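Blue-light receptor of the BLUF-family (Rhodobacter sphaeroides, PDB 2BYC) probably senses blue light through a bound flavin, here flavin mononucleotide, as a photoreceptor of the BLUF family. Local coordinates at residues A[31-34]-A[35-39]; A[96-99]-A[100-104]; A[21-24]-A[25-29]; A[117-120]-A[121-124]. All blocks are in the same frame, centred on the assembly; numbering follows the deposited sequence.

Interaction 1: residues A[31-34]-A[35-39]; sequences RVRN and LRLGI. With FMN (flavin mononucleotide), chain C.
Asn-34 and Ile-39 meet where helix 19-37 ends, in a Schellman motif. Among the backbone hydrogen bonds, Asn-34 O takes Ile-39 N at 2.8 Å in the long bond of that motif, while the inner bond from Gly-38 N to Leu-35 O is weak. Gly-38 makes the turn with positive phi, a conformation that would jam a side chain against the preceding carbonyl. Just before it, in the last regular alpha-helical bond, Leu-37 N donates to Arg-33 O at 2.8 Å.

The polar contacts with FMN come from Asn-34. Its CG stands beside the backbone N (chi1 -66°), which presents the amide to the flavin: FMN N3 donates to OD1 at 2.9 Å in an almost straight bond (177°), and ND2 gives a weak one to O4. ND2 is also bonded to Ser-94 O, a second hold that limits rotation of the amide. Ile-39 CB lies obliquely against Asn-34 CG at 3.8 Å.

The apolar contact falls to the stem of Arg-33, whose CG lies 4.0 Å from Leu-37 CD1, the two side chains running alongside each other. Between the two arginines, Arg-36 NH2 rests 3.5 Å from Arg-33 CD, and like charges come near, Arg-33 NE to Arg-36 NH2 4.2 Å. With an alanine in place of Arg-33, Leu-37 CD1 would probably lose the methylene that flanks it, and Arg-36 NH2 the carbon it rests on.

Beyond the turn the chain enters strand 40-45, while Asn-34, Leu-37 and Ile-39 lean on helix 58-69 through Leu-64, Glu-63 and Ala-60.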
loop_
_atom_site.group_PDB
_atom_site.type_symbol
_atom_site.label_atom_id
_atom_site.label_comp_id
_atom_site.label_asym_id
_atom_site.label_seq_id
_atom_site.Cartn_x
_atom_site.Cartn_y
_atom_site.Cartn_z
ATOM N N ARG A 31 4.245 10.522 -3.503
ATOM C CA ARG A 31 5.551 10.402 -4.074
ATOM C C ARG A 31 6.539 11.386 -3.364
ATOM O O ARG A 31 7.691 11.024 -3.034
ATOM C CB ARG A 31 5.484 10.619 -5.598
ATOM C CG ARG A 31 6.801 10.317 -6.300
ATOM C CD ARG A 31 6.911 10.881 -7.706
ATOM N NE ARG A 31 8.203 10.423 -8.268
ATOM C CZ ARG A 31 8.621 10.548 -9.545
ATOM N NH1 ARG A 31 7.881 11.154 -10.496
ATOM N NH2 ARG A 31 9.817 10.077 -9.878
ATOM N N VAL A 32 6.108 12.610 -3.073
ATOM C CA VAL A 32 7.036 13.521 -2.433
ATOM C C VAL A 32 7.237 13.258 -0.903
ATOM O O VAL A 32 8.419 13.141 -0.389
ATOM C CB VAL A 32 6.685 14.935 -2.786
ATOM C CG1 VAL A 32 7.633 15.936 -2.042
ATOM C CG2 VAL A 32 6.783 15.103 -4.339
ATOM N N ARG A 33 6.123 13.104 -0.188
ATOM C CA ARG A 33 6.123 12.743 1.236
ATOM C C ARG A 33 6.859 11.450 1.507
ATOM O O ARG A 33 7.795 11.385 2.331
ATOM C CB ARG A 33 4.666 12.595 1.701
ATOM C CG ARG A 33 4.415 12.317 3.166
ATOM C CD ARG A 33 4.354 13.621 3.923
ATOM N NE ARG A 33 3.015 14.173 4.191
ATOM C CZ ARG A 33 2.197 14.749 3.332
ATOM N NH1 ARG A 33 2.475 14.825 2.060
ATOM N NH2 ARG A 33 1.052 15.211 3.755
ATOM N N ASN A 34 6.491 10.384 0.808
ATOM C CA ASN A 34 7.178 9.112 1.106
ATOM C C ASN A 34 8.697 9.183 0.889
ATOM O O ASN A 34 9.512 8.638 1.649
ATOM C CB ASN A 34 6.566 7.947 0.307
ATOM C CG ASN A 34 5.176 7.661 0.723
ATOM O OD1 ASN A 34 4.638 8.314 1.587
ATOM N ND2 ASN A 34 4.569 6.687 0.114
ATOM N N LEU A 35 9.088 9.839 -0.183
ATOM C CA LEU A 35 10.498 9.989 -0.487
ATOM C C LEU A 35 11.262 10.657 0.705
ATOM O O LEU A 35 12.370 10.189 1.129
ATOM C CB LEU A 35 10.629 10.806 -1.778
ATOM C CG LEU A 35 11.696 10.379 -2.780
ATOM C CD1 LEU A 35 12.891 11.174 -2.430
ATOM C CD2 LEU A 35 11.978 8.855 -2.831
ATOM N N ARG A 36 10.658 11.692 1.265
ATOM C CA ARG A 36 11.262 12.447 2.334
ATOM C C ARG A 36 11.270 11.569 3.560
ATOM O O ARG A 36 12.266 11.496 4.289
ATOM C CB ARG A 36 10.423 13.687 2.592
ATOM C CG ARG A 36 10.886 14.486 3.767
ATOM C CD ARG A 36 10.373 15.875 3.697
ATOM N NE ARG A 36 8.967 15.929 4.061
ATOM C CZ ARG A 36 7.977 16.106 3.189
ATOM N NH1 ARG A 36 8.249 16.226 1.893
ATOM N NH2 ARG A 36 6.726 16.158 3.636
ATOM N N LEU A 37 10.157 10.904 3.810
ATOM C CA LEU A 37 10.045 10.156 5.063
ATOM C C LEU A 37 10.839 8.859 5.072
ATOM O O LEU A 37 11.053 8.243 6.103
ATOM C CB LEU A 37 8.598 9.734 5.266
ATOM C CG LEU A 37 7.638 10.794 5.726
ATOM C CD1 LEU A 37 6.255 10.128 6.013
ATOM C CD2 LEU A 37 8.208 11.433 6.950
ATOM N N GLY A 38 11.232 8.421 3.913
ATOM C CA GLY A 38 11.857 7.117 3.810
ATOM C C GLY A 38 10.757 6.046 3.760
ATOM O O GLY A 38 10.987 4.901 4.083
ATOM N N ILE A 39 9.568 6.394 3.320
ATOM C CA ILE A 39 8.575 5.325 3.085
ATOM C C ILE A 39 8.579 4.751 1.676
ATOM O O ILE A 39 8.836 5.456 0.744
ATOM C CB ILE A 39 7.141 5.860 3.396
ATOM C CG1 ILE A 39 7.128 6.405 4.815
ATOM C CG2 ILE A 39 6.121 4.803 3.215
ATOM C CD1 ILE A 39 7.249 5.299 5.808
HETATM N N1 FMN C . -0.043 10.390 1.361
HETATM C C2 FMN C . 1.306 10.121 1.426
HETATM O O2 FMN C . 2.123 11.055 1.604
HETATM N N3 FMN C . 1.780 8.857 1.293
HETATM C C4 FMN C . 0.874 7.883 1.063
HETATM O O4 FMN C . 1.263 6.760 1.007
HETATM C C4A FMN C . -0.500 8.133 0.992
HETATM N N5 FMN C . -1.388 7.097 0.759
HETATM C C5A FMN C . -2.773 7.320 0.766
HETATM C C6 FMN C . -3.664 6.288 0.575
HETATM C C7 FMN C . -5.051 6.486 0.508
HETATM C C7M FMN C . -6.017 5.296 0.450
HETATM C C8 FMN C . -5.529 7.769 0.674
HETATM C C8M FMN C . -7.018 8.075 0.687
HETATM C C9 FMN C . -4.642 8.824 0.881
HETATM C C9A FMN C . -3.234 8.588 0.928
HETATM N N10 FMN C . -2.317 9.647 1.120
HETATM C C10 FMN C . -0.952 9.391 1.168
HETATM C "C1'" FMN C . -2.720 11.076 0.980
HETATM C "C2'" FMN C . -2.474 11.618 2.368
HETATM O "O2'" FMN C . -3.671 11.294 3.015
HETATM C "C3'" FMN C . -2.157 13.120 2.463
HETATM O "O3'" FMN C . -3.325 13.836 2.212
HETATM C "C4'" FMN C . -1.069 13.656 1.546
HETATM O "O4'" FMN C . 0.259 13.206 1.891
HETATM C "C5'" FMN C . -1.047 15.184 1.643
HETATM O "O5'" FMN C . -1.661 15.909 0.575
HETATM P P FMN C . -1.273 17.466 0.582
HETATM O O1P FMN C . -1.828 18.192 -0.653
HETATM O O2P FMN C . -1.916 18.001 1.855
HETATM O O3P FMN C . 0.234 17.414 0.639
#

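Interaction 2: residues A[96-99]-A[100-104]; sequences RIVS and RKELR
Glu-102 OE1 is gripped twice, by Arg-96 NH1 in a salt bridge of 3.0 Å and by a water that donates to it at 2.8 Å. The pair spans a strand-to-helix turn: strand 96-98, which runs parallel to strand 40-45 in the sheet of the BLUF domain, passes through Ser-99 alone into helix 100-106, and their short axes are inclined at 75°.

The side chains approach from opposite directions. Arg-96 is extended from CG to NE, and Glu-102, with CG anti to its own backbone N (chi1 -171°), reaches back across the turn. OE1 uses its syn lone pair, yet the carboxylate and guanidinium planes are turned 47° apart, so the meeting is skewed. The bridging water accepts from Ser-99 N at 3.0 Å, tying the carboxylate to the backbone of the turn as well. Arg-96 also makes a cation-pi contact with Trp-93. A methionine in place of Arg-96 would probably leave the Glu-102 carboxylate without its opposite charge, held at OE1 mainly by the water.

Ser-99 holds the N-cap position, but its hydroxyl makes no capping bond; the first turn is closed through its carbonyl, with Leu-103 N donating to Ser-99 O at 3.1 Å. Beside the salt bridge, Val-98 crosses Glu-102 at about a right angle, its CG1 3.8 Å from Glu-102 OE1. The same methyl, Val-98 CG1, then meets Leu-103 CB at 4.4 Å.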
loop_
_atom_site.group_PDB
_atom_site.type_symbol
_atom_site.label_atom_id
_atom_site.label_comp_id
_atom_site.label_asym_id
_atom_site.label_seq_id
_atom_site.Cartn_x
_atom_site.Cartn_y
_atom_site.Cartn_z
ATOM N N ARG A 96 3.734 2.641 -5.314
ATOM C CA ARG A 96 3.371 2.232 -6.671
ATOM C C ARG A 96 1.855 1.983 -6.583
ATOM O O ARG A 96 1.406 1.387 -5.598
ATOM C CB ARG A 96 4.079 0.967 -7.104
ATOM C CG ARG A 96 3.924 0.785 -8.638
ATOM C CD ARG A 96 4.519 -0.484 -9.024
ATOM N NE ARG A 96 4.402 -0.821 -10.444
ATOM C CZ ARG A 96 3.270 -1.035 -11.129
ATOM N NH1 ARG A 96 2.074 -0.856 -10.568
ATOM N NH2 ARG A 96 3.337 -1.400 -12.418
ATOM N N ILE A 97 1.055 2.495 -7.497
ATOM C CA ILE A 97 -0.387 2.188 -7.406
ATOM C C ILE A 97 -0.538 0.958 -8.276
ATOM O O ILE A 97 0.124 0.839 -9.340
ATOM C CB ILE A 97 -1.291 3.301 -7.875
ATOM C CG1 ILE A 97 -2.728 2.845 -7.673
ATOM C CG2 ILE A 97 -0.999 3.729 -9.279
ATOM C CD1 ILE A 97 -3.758 3.873 -7.842
ATOM N N VAL A 98 -1.370 0.042 -7.796
ATOM C CA VAL A 98 -1.700 -1.157 -8.515
ATOM C C VAL A 98 -3.242 -1.134 -8.683
ATOM O O VAL A 98 -3.972 -1.414 -7.750
ATOM C CB VAL A 98 -1.265 -2.436 -7.787
ATOM C CG1 VAL A 98 -1.668 -3.595 -8.616
ATOM C CG2 VAL A 98 0.261 -2.498 -7.638
ATOM N N SER A 99 -3.722 -0.774 -9.856
ATOM C CA SER A 99 -5.172 -0.573 -10.053
ATOM C C SER A 99 -5.906 -1.849 -10.436
ATOM O O SER A 99 -5.370 -2.905 -10.376
ATOM C CB SER A 99 -5.403 0.508 -11.120
ATOM O OG SER A 99 -4.923 -0.067 -12.326
ATOM N N ARG A 100 -7.189 -1.719 -10.761
ATOM C CA ARG A 100 -8.039 -2.889 -11.029
ATOM C C ARG A 100 -7.452 -3.815 -12.081
ATOM O O ARG A 100 -7.253 -4.982 -11.799
ATOM C CB ARG A 100 -9.421 -2.432 -11.502
ATOM C CG ARG A 100 -10.592 -3.386 -11.252
ATOM C CD ARG A 100 -11.890 -2.686 -11.657
ATOM N NE ARG A 100 -12.003 -1.433 -10.878
ATOM C CZ ARG A 100 -11.975 -0.187 -11.366
ATOM N NH1 ARG A 100 -11.908 0.051 -12.676
ATOM N NH2 ARG A 100 -12.060 0.843 -10.542
ATOM N N LYS A 101 -7.197 -3.291 -13.291
ATOM C CA LYS A 101 -6.656 -4.100 -14.410
ATOM C C LYS A 101 -5.431 -4.894 -14.029
ATOM O O LYS A 101 -5.409 -6.080 -14.214
ATOM C CB LYS A 101 -6.314 -3.291 -15.670
ATOM C CG LYS A 101 -5.840 -4.242 -16.821
ATOM C CD LYS A 101 -5.732 -3.567 -18.202
ATOM C CE LYS A 101 -5.730 -4.622 -19.321
ATOM N NZ LYS A 101 -5.822 -4.101 -20.795
ATOM N N GLU A 102 -4.397 -4.266 -13.513
ATOM C CA GLU A 102 -3.187 -5.030 -13.219
ATOM C C GLU A 102 -3.342 -5.993 -12.059
ATOM O O GLU A 102 -2.671 -6.989 -11.977
ATOM C CB GLU A 102 -2.030 -4.079 -12.913
ATOM C CG GLU A 102 -0.657 -4.713 -12.793
ATOM C CD GLU A 102 0.416 -3.679 -12.405
ATOM O OE1 GLU A 102 0.047 -2.633 -11.812
ATOM O OE2 GLU A 102 1.629 -3.903 -12.667
ATOM N N LEU A 103 -4.213 -5.685 -11.120
ATOM C CA LEU A 103 -4.406 -6.647 -10.038
ATOM C C LEU A 103 -5.135 -7.862 -10.615
ATOM O O LEU A 103 -4.884 -8.966 -10.199
ATOM C CB LEU A 103 -5.256 -6.046 -8.928
ATOM C CG LEU A 103 -5.580 -6.772 -7.632
ATOM C CD1 LEU A 103 -4.313 -7.126 -6.944
ATOM C CD2 LEU A 103 -6.426 -5.853 -6.739
ATOM N N ARG A 104 -6.074 -7.644 -11.545
ATOM C CA ARG A 104 -6.735 -8.770 -12.260
ATOM C C ARG A 104 -5.702 -9.720 -12.878
ATOM O O ARG A 104 -5.774 -10.934 -12.683
ATOM C CB ARG A 104 -7.709 -8.260 -13.344
ATOM C CG ARG A 104 -9.097 -7.880 -12.854
ATOM C CD ARG A 104 -9.929 -7.281 -14.028
ATOM N NE ARG A 104 -9.639 -5.860 -14.366
ATOM C CZ ARG A 104 -9.889 -5.251 -15.551
ATOM N NH1 ARG A 104 -10.419 -5.936 -16.567
ATOM N NH2 ARG A 104 -9.603 -3.949 -15.739
HETATM O O HOH W 1 -1.925 -0.668 -12.225
#

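Interaction 3: residues A[21-24]-A[25-29]; sequences ADIV and QIMRA. With FMN (flavin mononucleotide), chain C.
Part of the FMN pocket is walled by helix 19-37, where Ile-26, bonded through its N to Asp-22 O one turn back at 3.1 Å, covers a face of the isoalloxazine ring. Ile-26 CG2 sits 3.7 Å from FMN C9A, and CD1 reaches the dimethylbenzene end, 3.6 Å from C8. A turn further on, Ala-29 CB touches the ribityl chain at C4', 3.5 Å away.

This helix is the connection of a beta-alpha-beta unit, leaving strand 5-14 and leading to strand 40-45, with strand 49-55 lying between the two in the sheet. Its side chains divide their contacts between flavin and sheet: Ile-23 and Met-27 lie side by side, CG2 to CG 4.1 Å, and both press on Ile-97 of strand 96-98.

On another face Gln-25 doubles the hold on Ala-21 O. A first torsion that sets CG anti to the carbonyl carbon (chi1 -62°) leads the extended chain back towards Ala-21. NE2 then donates at 3.0 Å from well above the carbonyl plane, though the acceptor lies in the plane of the glutamine amide. Gln-25 N reaches Ala-21 O from the opposite face, at 3.2 Å.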
loop_
_atom_site.group_PDB
_atom_site.type_symbol
_atom_site.label_atom_id
_atom_site.label_comp_id
_atom_site.label_asym_id
_atom_site.label_seq_id
_atom_site.Cartn_x
_atom_site.Cartn_y
_atom_site.Cartn_z
ATOM N N ALA A 21 -9.119 11.790 -10.462
ATOM C CA ALA A 21 -8.597 13.076 -9.978
ATOM C C ALA A 21 -8.137 12.879 -8.567
ATOM O O ALA A 21 -7.112 13.458 -8.143
ATOM C CB ALA A 21 -9.646 14.113 -9.980
ATOM N N ASP A 22 -8.877 12.053 -7.844
ATOM C CA ASP A 22 -8.535 11.819 -6.460
ATOM C C ASP A 22 -7.262 10.975 -6.385
ATOM O O ASP A 22 -6.393 11.277 -5.570
ATOM C CB ASP A 22 -9.671 11.137 -5.685
ATOM C CG ASP A 22 -10.875 12.063 -5.473
ATOM O OD1 ASP A 22 -10.690 13.271 -5.753
ATOM O OD2 ASP A 22 -11.983 11.600 -5.001
ATOM N N ILE A 23 -7.158 9.892 -7.179
ATOM C CA ILE A 23 -5.928 9.087 -7.139
ATOM C C ILE A 23 -4.677 9.802 -7.668
ATOM O O ILE A 23 -3.549 9.607 -7.156
ATOM C CB ILE A 23 -6.136 7.721 -7.811
ATOM C CG1 ILE A 23 -6.823 6.783 -6.830
ATOM C CG2 ILE A 23 -4.753 7.154 -8.174
ATOM C CD1 ILE A 23 -7.796 5.707 -7.449
ATOM N N VAL A 24 -4.833 10.648 -8.682
ATOM C CA VAL A 24 -3.696 11.491 -9.125
ATOM C C VAL A 24 -3.157 12.382 -7.994
ATOM O O VAL A 24 -1.934 12.477 -7.798
ATOM C CB VAL A 24 -4.093 12.344 -10.400
ATOM C CG1 VAL A 24 -3.066 13.403 -10.734
ATOM C CG2 VAL A 24 -4.242 11.443 -11.598
ATOM N N GLN A 25 -4.042 13.013 -7.244
ATOM C CA GLN A 25 -3.575 13.853 -6.130
ATOM C C GLN A 25 -2.935 12.998 -5.039
ATOM O O GLN A 25 -1.984 13.397 -4.407
ATOM C CB GLN A 25 -4.742 14.612 -5.494
ATOM C CG GLN A 25 -5.498 15.613 -6.409
ATOM C CD GLN A 25 -6.874 16.202 -5.828
ATOM O OE1 GLN A 25 -6.871 17.170 -5.016
ATOM N NE2 GLN A 25 -8.020 15.684 -6.319
ATOM N N ILE A 26 -3.472 11.807 -4.787
ATOM C CA ILE A 26 -2.880 10.947 -3.790
ATOM C C ILE A 26 -1.519 10.541 -4.237
ATOM O O ILE A 26 -0.642 10.434 -3.419
ATOM C CB ILE A 26 -3.720 9.717 -3.510
ATOM C CG1 ILE A 26 -5.015 10.157 -2.797
ATOM C CG2 ILE A 26 -2.872 8.724 -2.768
ATOM C CD1 ILE A 26 -6.045 9.107 -2.636
ATOM N N MET A 27 -1.315 10.227 -5.517
ATOM C CA MET A 27 0.044 9.739 -5.915
ATOM C C MET A 27 1.021 10.832 -5.942
ATOM O O MET A 27 2.218 10.605 -5.707
ATOM C CB MET A 27 0.021 9.027 -7.271
ATOM C CG MET A 27 -0.822 7.753 -7.297
ATOM S SD MET A 27 -0.402 6.571 -6.046
ATOM C CE MET A 27 1.155 6.072 -6.666
ATOM N N ARG A 28 0.546 12.016 -6.296
ATOM C CA ARG A 28 1.409 13.163 -6.384
ATOM C C ARG A 28 1.915 13.483 -4.974
ATOM O O ARG A 28 3.118 13.574 -4.753
ATOM C CB ARG A 28 0.630 14.321 -6.918
ATOM C CG ARG A 28 1.415 15.592 -7.064
ATOM C CD ARG A 28 0.449 16.633 -7.592
ATOM N NE ARG A 28 1.214 17.777 -8.047
ATOM C CZ ARG A 28 0.792 18.670 -8.944
ATOM N NH1 ARG A 28 -0.428 18.570 -9.502
ATOM N NH2 ARG A 28 1.607 19.674 -9.283
ATOM N N ALA A 29 0.979 13.612 -4.036
ATOM C CA ALA A 29 1.264 13.822 -2.629
ATOM C C ALA A 29 2.213 12.832 -2.030
ATOM O O ALA A 29 3.125 13.219 -1.348
ATOM C CB ALA A 29 -0.031 13.823 -1.821
HETATM N N1 FMN C . -0.043 10.390 1.361
HETATM C C2 FMN C . 1.306 10.121 1.426
HETATM O O2 FMN C . 2.123 11.055 1.604
HETATM N N3 FMN C . 1.780 8.857 1.293
HETATM C C4 FMN C . 0.874 7.883 1.063
HETATM O O4 FMN C . 1.263 6.760 1.007
HETATM C C4A FMN C . -0.500 8.133 0.992
HETATM N N5 FMN C . -1.388 7.097 0.759
HETATM C C5A FMN C . -2.773 7.320 0.766
HETATM C C6 FMN C . -3.664 6.288 0.575
HETATM C C7 FMN C . -5.051 6.486 0.508
HETATM C C7M FMN C . -6.017 5.296 0.450
HETATM C C8 FMN C . -5.529 7.769 0.674
HETATM C C8M FMN C . -7.018 8.075 0.687
HETATM C C9 FMN C . -4.642 8.824 0.881
HETATM C C9A FMN C . -3.234 8.588 0.928
HETATM N N10 FMN C . -2.317 9.647 1.120
HETATM C C10 FMN C . -0.952 9.391 1.168
HETATM C "C1'" FMN C . -2.720 11.076 0.980
HETATM C "C2'" FMN C . -2.474 11.618 2.368
HETATM O "O2'" FMN C . -3.671 11.294 3.015
HETATM C "C3'" FMN C . -2.157 13.120 2.463
HETATM O "O3'" FMN C . -3.325 13.836 2.212
HETATM C "C4'" FMN C . -1.069 13.656 1.546
HETATM O "O4'" FMN C . 0.259 13.206 1.891
HETATM C "C5'" FMN C . -1.047 15.184 1.643
HETATM O "O5'" FMN C . -1.661 15.909 0.575
HETATM P P FMN C . -1.273 17.466 0.582
HETATM O O1P FMN C . -1.828 18.192 -0.653
HETATM O O2P FMN C . -1.916 18.001 1.855
HETATM O O3P FMN C . 0.234 17.414 0.639
#

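Interaction 4: residues A[117-120]-A[121-124]; sequences GPED and VAEL
Glu-119 and Asp-120 pass their carbonyls to Glu-123 and Leu-124 as the first acceptors of helix 120-131, a helix start with Glu-119 at the N-cap position. The approach begins at Gly-117, whose N gives a weak hydrogen bond to Asp-120 OD1 at 2.9 Å. A side chain at Gly-117 would collide with Asp-120 OD2, so the lack of one lets the carboxylate lie close.

Pro-118 contributes its carbonyl. Water donates to Pro-118 O at 2.9 Å and accepts from Ala-122 N at 3.1 Å, so that an amide of the first turn finds its partner through solvent.

Glu-119 O then takes Glu-123 N at 2.8 Å, and the Glu-119 side chain bends at chi2 to set its OE1 3.9 Å from Ala-122 CB. Glu-123 turns its own acid end away to a salt bridge with Arg-126 one turn on. Acidic groups at this end of a helix would probably be favoured by its dipole.

Asp-120 closes the segment. A chi1 of -68° swings its carboxylate to the side of its own amide N, back to Gly-117 instead of onward along the helix. Leu-110 lies against Asp-120, Glu-123 and Leu-124, joining the helix start to the preceding loop. Asp-120 O accepts Leu-124 N at 2.9 Å with the N-H aimed at 168°, and Leu-124 CG packs on the same oxygen at 3.3 Å.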
loop_
_atom_site.group_PDB
_atom_site.type_symbol
_atom_site.label_atom_id
_atom_site.label_comp_id
_atom_site.label_asym_id
_atom_site.label_seq_id
_atom_site.Cartn_x
_atom_site.Cartn_y
_atom_site.Cartn_z
ATOM N N GLY A 117 -8.861 -14.456 3.491
ATOM C CA GLY A 117 -7.845 -15.481 3.548
ATOM C C GLY A 117 -6.757 -15.053 4.504
ATOM O O GLY A 117 -6.414 -13.843 4.560
ATOM N N PRO A 118 -6.179 -16.023 5.246
ATOM C CA PRO A 118 -5.084 -15.669 6.132
ATOM C C PRO A 118 -3.747 -15.477 5.374
ATOM O O PRO A 118 -2.795 -14.966 5.952
ATOM C CB PRO A 118 -5.007 -16.871 7.112
ATOM C CG PRO A 118 -6.185 -17.794 6.740
ATOM C CD PRO A 118 -6.455 -17.480 5.302
ATOM N N GLU A 119 -3.673 -15.848 4.092
ATOM C CA GLU A 119 -2.442 -15.612 3.352
ATOM C C GLU A 119 -2.590 -14.635 2.163
ATOM O O GLU A 119 -1.722 -14.557 1.287
ATOM C CB GLU A 119 -1.790 -16.941 2.958
ATOM C CG GLU A 119 -1.141 -17.647 4.157
ATOM C CD GLU A 119 0.225 -18.269 3.858
ATOM O OE1 GLU A 119 1.035 -17.641 3.110
ATOM O OE2 GLU A 119 0.491 -19.403 4.373
ATOM N N ASP A 120 -3.691 -13.892 2.164
ATOM C CA ASP A 120 -3.984 -12.890 1.144
ATOM C C ASP A 120 -2.934 -11.783 1.115
ATOM O O ASP A 120 -2.471 -11.421 0.060
ATOM C CB ASP A 120 -5.355 -12.282 1.357
ATOM C CG ASP A 120 -6.485 -13.269 1.111
ATOM O OD1 ASP A 120 -7.656 -12.890 1.381
ATOM O OD2 ASP A 120 -6.199 -14.420 0.657
ATOM N N VAL A 121 -2.515 -11.266 2.256
ATOM C CA VAL A 121 -1.528 -10.188 2.186
ATOM C C VAL A 121 -0.184 -10.742 1.701
ATOM O O VAL A 121 0.417 -10.190 0.771
ATOM C CB VAL A 121 -1.435 -9.364 3.524
ATOM C CG1 VAL A 121 -0.308 -8.395 3.501
ATOM C CG2 VAL A 121 -2.720 -8.636 3.754
ATOM N N ALA A 122 0.245 -11.865 2.286
ATOM C CA ALA A 122 1.463 -12.500 1.896
ATOM C C ALA A 122 1.468 -12.818 0.413
ATOM O O ALA A 122 2.475 -12.684 -0.264
ATOM C CB ALA A 122 1.590 -13.780 2.639
ATOM N N GLU A 123 0.338 -13.291 -0.072
ATOM C CA GLU A 123 0.154 -13.609 -1.488
ATOM C C GLU A 123 0.261 -12.400 -2.348
ATOM O O GLU A 123 0.957 -12.443 -3.345
ATOM C CB GLU A 123 -1.235 -14.200 -1.724
ATOM C CG GLU A 123 -1.502 -14.586 -3.197
ATOM C CD GLU A 123 -1.288 -16.076 -3.463
ATOM O OE1 GLU A 123 -1.650 -16.552 -4.573
ATOM O OE2 GLU A 123 -0.778 -16.769 -2.546
ATOM N N LEU A 124 -0.460 -11.338 -1.975
ATOM C CA LEU A 124 -0.386 -10.063 -2.685
ATOM C C LEU A 124 1.050 -9.594 -2.708
ATOM O O LEU A 124 1.571 -9.235 -3.760
ATOM C CB LEU A 124 -1.320 -9.024 -2.048
ATOM C CG LEU A 124 -2.824 -9.213 -2.375
ATOM C CD1 LEU A 124 -3.640 -8.370 -1.417
ATOM C CD2 LEU A 124 -3.224 -8.904 -3.867
HETATM O O HOH W 2 -1.447 -12.652 4.798
#

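In the fold
Interactions 1 and 3 share helix 19-37 and both touch FMN, yet they differ in chemistry: interaction 3 offers mainly hydrocarbon to the rings and ribityl chain, whereas interaction 1 adds the amide that hydrogen-bonds the polar end of the flavin. Interaction 2 lies at the sheet edge, where strand 96-98 turns into helix 100-106, its salt bridge partly exposed, and touches interaction 3 through Ile-97 against Ile-23 and Met-27. Interaction 4 stands on the far side of the chain's centre from interactions 1 and 3, and its polar contacts serve a helix start. It reaches interaction 2 by buried leucines, Leu-103 against Leu-124. All four combine buried and exposed residues, and each is local, within one continuous stretch of chain.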